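Local structure of putative transcriptional regulator (TetR/AcrR family) (Acinetobacter sp., 3KNW) at residues 162-165 with 166-170; 134-137 with 138-142; 181-185 with 186-190; 122-125 with 126-130. The protein probably binds DNA through an N-terminal helix-turn-helix and regulates transcription, as members of the TetR/AcrR family do, here as an all-helical protein seen as a dimer. One frame throughout, in Å; residues are numbered along the deposited sequence.

Contact 1: residues 162-165 with 166-170; sequences PDVL and AQVIY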
# COMPACT_ATOMS: atom_id res chain seq x y z
N PRO A 162 -7.75 -19.40 10.41
CA PRO A 162 -6.43 -18.87 10.18
C PRO A 162 -6.14 -18.26 8.87
O PRO A 162 -5.32 -17.34 8.80
CB PRO A 162 -5.53 -20.09 10.35
CG PRO A 162 -6.23 -20.99 11.12
CD PRO A 162 -7.68 -20.68 11.11
N ASP A 163 -6.73 -18.78 7.82
CA ASP A 163 -6.38 -18.33 6.49
C ASP A 163 -7.02 -16.96 6.23
O ASP A 163 -6.49 -16.16 5.44
CB ASP A 163 -6.76 -19.42 5.48
CG ASP A 163 -6.06 -20.76 5.80
OD1 ASP A 163 -4.98 -20.98 5.13
OD2 ASP A 163 -6.52 -21.52 6.80
N VAL A 164 -8.15 -16.68 6.89
CA VAL A 164 -8.80 -15.37 6.84
C VAL A 164 -8.03 -14.41 7.73
O VAL A 164 -7.71 -13.28 7.36
CB VAL A 164 -10.33 -15.47 7.23
CG1 VAL A 164 -11.00 -14.12 7.38
CG2 VAL A 164 -11.06 -16.27 6.18
N LEU A 165 -7.63 -14.84 8.91
CA LEU A 165 -7.11 -13.84 9.85
C LEU A 165 -5.74 -13.37 9.36
O LEU A 165 -5.40 -12.22 9.46
CB LEU A 165 -7.11 -14.40 11.24
CG LEU A 165 -6.78 -13.48 12.39
CD1 LEU A 165 -7.68 -12.26 12.46
CD2 LEU A 165 -6.90 -14.29 13.69
N ALA A 166 -4.94 -14.27 8.81
CA ALA A 166 -3.63 -13.88 8.37
C ALA A 166 -3.73 -12.84 7.26
O ALA A 166 -2.89 -11.98 7.16
CB ALA A 166 -2.89 -15.06 7.89
N GLN A 167 -4.79 -12.90 6.44
CA GLN A 167 -4.98 -11.92 5.37
C GLN A 167 -5.43 -10.56 5.93
O GLN A 167 -4.94 -9.50 5.51
CB GLN A 167 -6.06 -12.37 4.37
CG GLN A 167 -5.61 -13.45 3.36
CD GLN A 167 -6.78 -13.92 2.49
OE1 GLN A 167 -7.17 -13.24 1.49
NE2 GLN A 167 -7.33 -15.06 2.85
N VAL A 168 -6.39 -10.63 6.84
CA VAL A 168 -6.83 -9.47 7.46
C VAL A 168 -5.66 -8.74 8.11
O VAL A 168 -5.42 -7.55 7.87
CB VAL A 168 -7.80 -9.79 8.55
CG1 VAL A 168 -7.99 -8.50 9.39
CG2 VAL A 168 -9.08 -10.31 7.94
N ILE A 169 -4.93 -9.47 8.93
CA ILE A 169 -3.81 -8.85 9.62
C ILE A 169 -2.79 -8.31 8.61
O ILE A 169 -2.41 -7.10 8.66
CB ILE A 169 -3.16 -9.82 10.59
CG1 ILE A 169 -4.07 -10.08 11.76
CG2 ILE A 169 -1.85 -9.29 11.08
CD1 ILE A 169 -3.56 -11.21 12.62
N TYR A 170 -2.42 -9.14 7.64
CA TYR A 170 -1.42 -8.68 6.70
C TYR A 170 -1.91 -7.48 5.83
O TYR A 170 -1.16 -6.56 5.55
CB TYR A 170 -0.88 -9.82 5.86
CG TYR A 170 0.30 -9.42 5.03
CD1 TYR A 170 1.58 -9.44 5.54
CD2 TYR A 170 0.16 -9.07 3.72
CE1 TYR A 170 2.69 -9.11 4.75
CE2 TYR A 170 1.27 -8.73 2.93
CZ TYR A 170 2.53 -8.79 3.45
OH TYR A 170 3.61 -8.44 2.67

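Contact 2: residues 134-137 with 138-142; sequences DGVK and RLIAR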
# COMPACT_ATOMS: atom_id res chain seq x y z
N ASP A 134 4.74 -14.75 -5.08
CA ASP A 134 4.89 -15.98 -4.36
C ASP A 134 5.49 -15.72 -2.98
O ASP A 134 5.04 -16.33 -2.02
CB ASP A 134 5.69 -16.99 -5.17
CG ASP A 134 4.86 -17.64 -6.33
OD1 ASP A 134 3.57 -17.65 -6.26
OD2 ASP A 134 5.51 -18.14 -7.30
N GLY A 135 6.42 -14.79 -2.85
CA GLY A 135 6.97 -14.43 -1.55
C GLY A 135 5.86 -14.01 -0.61
O GLY A 135 5.75 -14.49 0.55
N VAL A 136 4.97 -13.17 -1.12
CA VAL A 136 3.94 -12.63 -0.27
C VAL A 136 2.97 -13.74 0.07
O VAL A 136 2.53 -13.83 1.22
CB VAL A 136 3.19 -11.46 -0.93
CG1 VAL A 136 2.03 -11.09 -0.13
CG2 VAL A 136 4.09 -10.29 -1.07
N LYS A 137 2.63 -14.57 -0.90
CA LYS A 137 1.75 -15.73 -0.59
C LYS A 137 2.35 -16.67 0.48
O LYS A 137 1.66 -17.20 1.32
CB LYS A 137 1.45 -16.56 -1.84
CG LYS A 137 0.62 -15.90 -2.90
CD LYS A 137 -0.84 -15.75 -2.53
CE LYS A 137 -1.76 -15.89 -3.80
NZ LYS A 137 -1.16 -15.26 -5.09
N ARG A 138 3.66 -16.86 0.45
CA ARG A 138 4.27 -17.68 1.47
C ARG A 138 4.23 -17.07 2.89
O ARG A 138 4.01 -17.79 3.87
CB ARG A 138 5.69 -18.00 1.08
CG ARG A 138 5.80 -19.24 0.23
CD ARG A 138 7.23 -19.71 0.26
NE ARG A 138 8.14 -18.91 -0.55
CZ ARG A 138 9.45 -18.77 -0.29
NH1 ARG A 138 10.22 -18.05 -1.11
NH2 ARG A 138 10.01 -19.33 0.80
N LEU A 139 4.46 -15.76 2.98
CA LEU A 139 4.41 -15.06 4.23
C LEU A 139 3.02 -15.14 4.81
O LEU A 139 2.85 -15.51 5.95
CB LEU A 139 4.89 -13.65 4.05
CG LEU A 139 4.83 -12.80 5.31
CD1 LEU A 139 5.73 -13.36 6.39
CD2 LEU A 139 5.16 -11.36 4.99
N ILE A 140 2.00 -14.92 4.04
CA ILE A 140 0.65 -14.99 4.62
C ILE A 140 0.42 -16.42 5.17
O ILE A 140 -0.20 -16.60 6.21
CB ILE A 140 -0.41 -14.57 3.58
CG1 ILE A 140 -0.26 -13.06 3.28
CG2 ILE A 140 -1.79 -14.89 4.06
CD1 ILE A 140 -1.21 -12.53 2.11
N ALA A 141 0.95 -17.41 4.49
CA ALA A 141 0.74 -18.80 4.84
C ALA A 141 1.54 -19.19 6.11
O ALA A 141 1.03 -19.90 6.94
CB ALA A 141 1.10 -19.74 3.62
N ARG A 142 2.77 -18.71 6.26
CA ARG A 142 3.47 -18.81 7.56
C ARG A 142 2.65 -18.13 8.67
O ARG A 142 2.47 -18.70 9.70
CB ARG A 142 4.86 -18.16 7.53
CG ARG A 142 5.88 -18.76 6.62
CD ARG A 142 6.42 -20.03 7.16
NE ARG A 142 7.38 -19.90 8.27
CZ ARG A 142 8.65 -19.48 8.14
NH1 ARG A 142 9.43 -19.43 9.21
NH2 ARG A 142 9.12 -19.08 6.97

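Contact 3: residues 181-185 with 186-190; sequences KLYKH and KAPLF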
# COMPACT_ATOMS: atom_id res chain seq x y z
N LYS A 181 3.69 6.31 5.61
CA LYS A 181 4.50 7.06 4.66
C LYS A 181 3.85 8.38 4.24
O LYS A 181 4.52 9.42 4.14
CB LYS A 181 4.75 6.23 3.39
CG LYS A 181 5.52 4.96 3.64
CD LYS A 181 6.74 5.22 4.60
CE LYS A 181 7.99 4.38 4.21
NZ LYS A 181 9.09 4.63 5.20
N LEU A 182 2.56 8.33 4.00
CA LEU A 182 1.84 9.51 3.59
C LEU A 182 1.89 10.55 4.71
O LEU A 182 2.13 11.72 4.42
CB LEU A 182 0.40 9.18 3.29
CG LEU A 182 -0.35 10.37 2.69
CD1 LEU A 182 0.25 10.64 1.25
CD2 LEU A 182 -1.90 10.15 2.65
N TYR A 183 1.67 10.13 5.95
CA TYR A 183 1.65 11.04 7.15
C TYR A 183 3.08 11.31 7.64
O TYR A 183 3.34 12.27 8.30
CB TYR A 183 0.94 10.41 8.32
CG TYR A 183 -0.52 10.02 8.15
CD1 TYR A 183 -1.20 10.28 7.00
CD2 TYR A 183 -1.22 9.35 9.17
CE1 TYR A 183 -2.55 9.99 6.88
CE2 TYR A 183 -2.58 9.04 9.03
CZ TYR A 183 -3.21 9.37 7.88
OH TYR A 183 -4.52 9.06 7.67
N LYS A 184 4.03 10.49 7.27
CA LYS A 184 5.38 10.62 7.75
C LYS A 184 5.45 10.45 9.24
O LYS A 184 6.36 10.93 9.83
CB LYS A 184 6.04 11.95 7.34
CG LYS A 184 5.75 12.39 5.98
CD LYS A 184 6.89 13.20 5.31
CE LYS A 184 7.18 14.53 6.02
NZ LYS A 184 8.26 15.38 5.34
N HIS A 185 4.55 9.67 9.84
CA HIS A 185 4.83 9.11 11.16
C HIS A 185 3.97 7.88 11.31
O HIS A 185 3.08 7.69 10.50
CB HIS A 185 4.53 10.12 12.25
CG HIS A 185 3.12 10.58 12.24
ND1 HIS A 185 2.17 10.05 13.07
CD2 HIS A 185 2.50 11.54 11.51
CE1 HIS A 185 1.00 10.64 12.83
NE2 HIS A 185 1.18 11.55 11.88
N LYS A 186 4.19 7.06 12.33
CA LYS A 186 3.70 5.73 12.34
C LYS A 186 2.47 5.55 13.18
O LYS A 186 2.08 4.42 13.54
CB LYS A 186 4.81 4.77 12.76
CG LYS A 186 5.97 4.78 11.79
CD LYS A 186 7.13 4.04 12.37
CE LYS A 186 8.29 3.87 11.43
NZ LYS A 186 9.38 3.06 12.12
N ALA A 187 1.79 6.63 13.44
CA ALA A 187 0.51 6.53 14.19
C ALA A 187 -0.36 5.38 13.62
O ALA A 187 -0.84 4.52 14.36
CB ALA A 187 -0.27 7.91 14.20
N PRO A 188 -0.53 5.31 12.31
CA PRO A 188 -1.43 4.21 11.81
C PRO A 188 -0.99 2.80 12.14
O PRO A 188 -1.84 1.93 12.36
CB PRO A 188 -1.45 4.46 10.30
CG PRO A 188 -1.22 5.91 10.14
CD PRO A 188 -0.30 6.35 11.28
N LEU A 189 0.32 2.59 12.17
CA LEU A 189 0.95 1.29 12.49
C LEU A 189 0.85 1.02 13.97
O LEU A 189 0.54 -0.09 14.36
CB LEU A 189 2.45 1.26 12.12
CG LEU A 189 2.75 0.98 10.67
CD1 LEU A 189 4.14 1.42 10.16
CD2 LEU A 189 2.55 -0.51 10.40
N PHE A 190 1.03 2.04 14.79
CA PHE A 190 0.74 1.91 16.19
C PHE A 190 -0.69 1.48 16.46
O PHE A 190 -0.94 0.68 17.40
CB PHE A 190 1.05 3.19 16.96
CG PHE A 190 2.49 3.71 16.78
CD1 PHE A 190 3.55 2.84 16.58
CD2 PHE A 190 2.76 5.06 16.89
CE1 PHE A 190 4.82 3.31 16.45
CE2 PHE A 190 4.04 5.55 16.74
CZ PHE A 190 5.08 4.69 16.54

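Contact 4: residues 122-125 with 126-130; sequences ADLS and EDMRL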
# COMPACT_ATOMS: atom_id res chain seq x y z
N ALA A 122 2.82 -2.13 -13.44
CA ALA A 122 2.55 -2.15 -14.87
C ALA A 122 3.82 -2.37 -15.74
O ALA A 122 3.70 -2.84 -16.88
CB ALA A 122 1.83 -0.85 -15.30
N ASP A 123 5.00 -2.06 -15.22
CA ASP A 123 6.23 -2.16 -16.02
C ASP A 123 7.18 -3.27 -15.60
O ASP A 123 8.16 -3.55 -16.25
CB ASP A 123 6.94 -0.81 -16.03
CG ASP A 123 6.15 0.26 -16.82
OD1 ASP A 123 5.77 -0.01 -17.99
OD2 ASP A 123 5.91 1.35 -16.26
N LEU A 124 6.85 -3.92 -14.51
CA LEU A 124 7.60 -5.04 -14.01
C LEU A 124 7.52 -6.24 -14.94
O LEU A 124 6.49 -6.55 -15.49
CB LEU A 124 6.96 -5.40 -12.70
CG LEU A 124 7.85 -5.84 -11.59
CD1 LEU A 124 8.90 -4.78 -11.33
CD2 LEU A 124 6.87 -6.06 -10.43
N SER A 125 8.64 -6.90 -15.17
CA SER A 125 8.64 -8.20 -15.85
C SER A 125 7.70 -9.13 -15.11
O SER A 125 7.60 -9.06 -13.89
CB SER A 125 10.02 -8.80 -15.80
OG SER A 125 10.35 -9.21 -14.46
N GLU A 126 7.00 -10.00 -15.83
CA GLU A 126 6.29 -11.13 -15.23
C GLU A 126 7.14 -11.95 -14.27
O GLU A 126 6.63 -12.44 -13.24
CB GLU A 126 5.78 -12.11 -16.28
CG GLU A 126 4.35 -11.99 -16.57
CD GLU A 126 3.50 -12.02 -15.30
OE1 GLU A 126 3.75 -12.86 -14.37
OE2 GLU A 126 2.58 -11.18 -15.26
N ASP A 127 8.40 -12.17 -14.63
CA ASP A 127 9.26 -13.01 -13.80
C ASP A 127 9.40 -12.44 -12.37
O ASP A 127 9.27 -13.15 -11.37
CB ASP A 127 10.65 -13.20 -14.46
CG ASP A 127 10.59 -14.12 -15.68
OD1 ASP A 127 9.98 -15.22 -15.57
OD2 ASP A 127 11.11 -13.71 -16.75
N MSE A 128 9.66 -11.14 -12.30
CA MSE A 128 9.83 -10.47 -11.04
C MSE A 128 8.51 -10.40 -10.27
O MSE A 128 8.46 -10.64 -9.07
CB MSE A 128 10.45 -9.06 -11.30
CG MSE A 128 12.00 -9.10 -11.53
SE MSE A 128 12.78 -7.38 -11.81
CE MSE A 128 12.42 -6.70 -10.11
N ARG A 129 7.42 -10.13 -10.98
CA ARG A 129 6.13 -10.08 -10.35
C ARG A 129 5.72 -11.42 -9.74
O ARG A 129 5.21 -11.46 -8.63
CB ARG A 129 5.06 -9.66 -11.36
CG ARG A 129 3.75 -9.30 -10.67
CD ARG A 129 2.69 -9.13 -11.71
NE ARG A 129 2.21 -10.39 -12.29
CZ ARG A 129 1.50 -11.33 -11.64
NH1 ARG A 129 1.11 -12.43 -12.30
NH2 ARG A 129 1.18 -11.21 -10.33
N LEU A 130 5.91 -12.48 -10.48
CA LEU A 130 5.73 -13.86 -9.97
C LEU A 130 6.57 -14.19 -8.73
O LEU A 130 6.04 -14.68 -7.75
CB LEU A 130 6.10 -14.87 -11.06
CG LEU A 130 5.58 -16.29 -10.89
CD1 LEU A 130 4.03 -16.37 -10.63
CD2 LEU A 130 6.00 -17.11 -12.16

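Contact 1: residues 162-165 with 166-170
Q167 reaches back over the opening turn of helix 162-183 to D163, and the conformation of its side chain explains how a polar amide can serve the end of a helix. CG lies anti to the carbonyl carbon (chi1 -77°) and the chain then runs extended, which lays it back toward the start of the helix. There NE2 of Q167 donates to the backbone O of D163 at 2.9 Å. The bond is nearly straight at the hydrogen, and the oxygen lies close to the plane of the Q167 amide, yet the donor sits well above the carbonyl plane of D163 and off its lone pairs.

Apolar pairs one turn apart fill two other faces. L165, with CG anti to the backbone N, brings that atom to 3.9 Å from CD1 of I169, whose chain extends back so that its CG1 also rests on the L165 carbonyl. V164 and V168 meet more loosely, CG1 to CG2 at 4.3 Å. Beneath the side chains, the N of A166 bonds to O of P162 at 3.1 Å, and I169 N to O of L165 at 2.8 Å.

L95 of helix 87-100 touches I169, while Q191 of the second subunit packs on V164 and Q167. The chemistry divides by face: L165 and I169 give the buried side mainly apolar side-chain contacts, whereas on the partly exposed side the carboxamide of Q167 serves D163 O where the rung from Q167 N is missing, that nitrogen turning weakly to V164 O. The helix is slightly irregular here, a side chain replacing the main-chain donor.

Contact 2: residues 134-137 with 138-142
V136 and I140, one turn apart on helix 126-153, set their branched side chains aslant to each other, and the touch between them is slight: CG1 of V136 comes to 4.2 Å from CD1 of I140. The V136 methyl CG1 stands anti to its own nitrogen (chi1 171°), beside the carbonyl carbon, on the side from which I140 comes, while I140 holds CG1 anti to the carbonyl carbon (chi1 -68°) and turns back, with its CG1 3.6 Å from O of V136. The isoleucine therefore lies over the carbonyl as much as beside the valine.

R138 occupies a different side of the helix. Its aliphatic root rides over the preceding turn, CB standing 3.6 Å from O of D134, before the chain bends at chi3; I70 and Q74 of helix 58-81 lie alongside it. K137 is folded at three successive torsions beyond CG, and its amino end makes a cation-pi contact with Y183 of the second subunit, whose side chain also packs on V136 and I140.

Beneath, R138 N donates to O of D134 at 2.9 Å and I140 N to O of V136 at 3.1 Å, while the last of the four bonds, from A141 N to O of K137, is stretched to 3.3 Å.

Backbone hydrogen bonds accordingly do most of the work along this turn, and the side chains are spent chiefly on partners elsewhere: V136 and I140 on Y170 of helix 162-183 as well as on the second subunit, the arginine on helix 58-81, and the lysine's charge on the ring of Y183 of the second subunit.

Contact 3: residues 181-185 with 186-190
With CG anti to the carbonyl carbon (chi1 -60°) and a second torsion near zero, the ring of Y183 swings across the turn to P188, while H185 places its imidazole between its own backbone N and carbonyl carbon (chi1 59°), beside A187. The two rings thus meet two consecutive residues of the following helix.

CD2 of Y183 lies 3.6 Å from CG of P188, and CE2 is equally near, so the CD2-CE2 bond of the phenol is met by the pyrrolidine CG, the two side chains oblique to each other. The H185 ring is approached at its edge, near its plane, by the methyl of A187, whose CB is 3.3 Å from CE1. Under these contacts the backbone O of H185 faces CD of P188 at 3.7 Å.

K184, with a positive phi of 62°, is the first residue to leave helical geometry as helix 162-183 ends, and the chain turns there. K186 then takes the N-cap position, and its O accepts from F190 N at 2.9 Å; its extended side chain runs to the carbonyl of V99.

The turn joins helix 162-183 to helix 187-200, with P188 in the first turn of the latter and packed also on L179 and S180. Helix 87-100 flanks it through V99, which touches L189 and F190, and the second subunit meets both ends, its R129 donating to the carbonyl of Y183 and its Q171 to that of P188.

Contact 4: residues 122-125 with 126-130
A serine N-cap opens helix 126-153. S125 carries its hydroxyl between its backbone N and carbonyl carbon (chi1 70°), which turns OG inward over the first turn. There OG accepts from the backbone N of M128 (selenomethionine) at 3.0 Å, while O of S125 takes the N-H of R129 at 3.1 Å. Two amides of the first turn are thus supplied by the side chain and the main chain of one residue. The same hydroxyl has another hydrogen-bond partner in E59 of helix 58-81.

The side chain of M128 starts close against the cap, CB 3.2 Å from OG of S125, and runs on past it with a bend at chi3. The side chain of L124 crosses those of M128 and R129 at about a right angle: its CG lies 4.1 Å from CB of M128, and its CD2 is equally far from CB of R129. M117 of helix 111-119 touches both L124 and M128.

On the side facing the second subunit E126 and R129 form a salt bridge. NE of R129 donates in the guanidinium plane to OE2 of E126 at 3.1 Å, on the syn side though some 30° out of the carboxylate plane, with a weak second bond from NH1 to OE1. That pair also serves the dimer, since OE2 is bridged by K184 of the second subunit and NH2 of R129 bonds to the carbonyl of L182 there.

L124 adds local packing over M128 and R129, while a serine N-cap accepting through its hydroxyl from the third helix amide is typical of alpha-helix N-termini.

All four contacts are local, and their chemistry follows their position along a helix. Contacts 2 and 4 share helix 126-153 and lie mainly at the surface: contact 4 starts the helix with a cap and a salt bridge, while contact 2, in its middle, relies on main-chain bonds. Contacts 1 and 3 are partly buried and share helix 162-183, one at its beginning and the other where it ends, their centres about 22 Å apart. Contacts 1 and 2 touch directly, with Y170 of the former against L139 and V136 of the latter. Every contact reaches the second subunit, and R129 and E126 of contact 4 meet residues of 181-185 there.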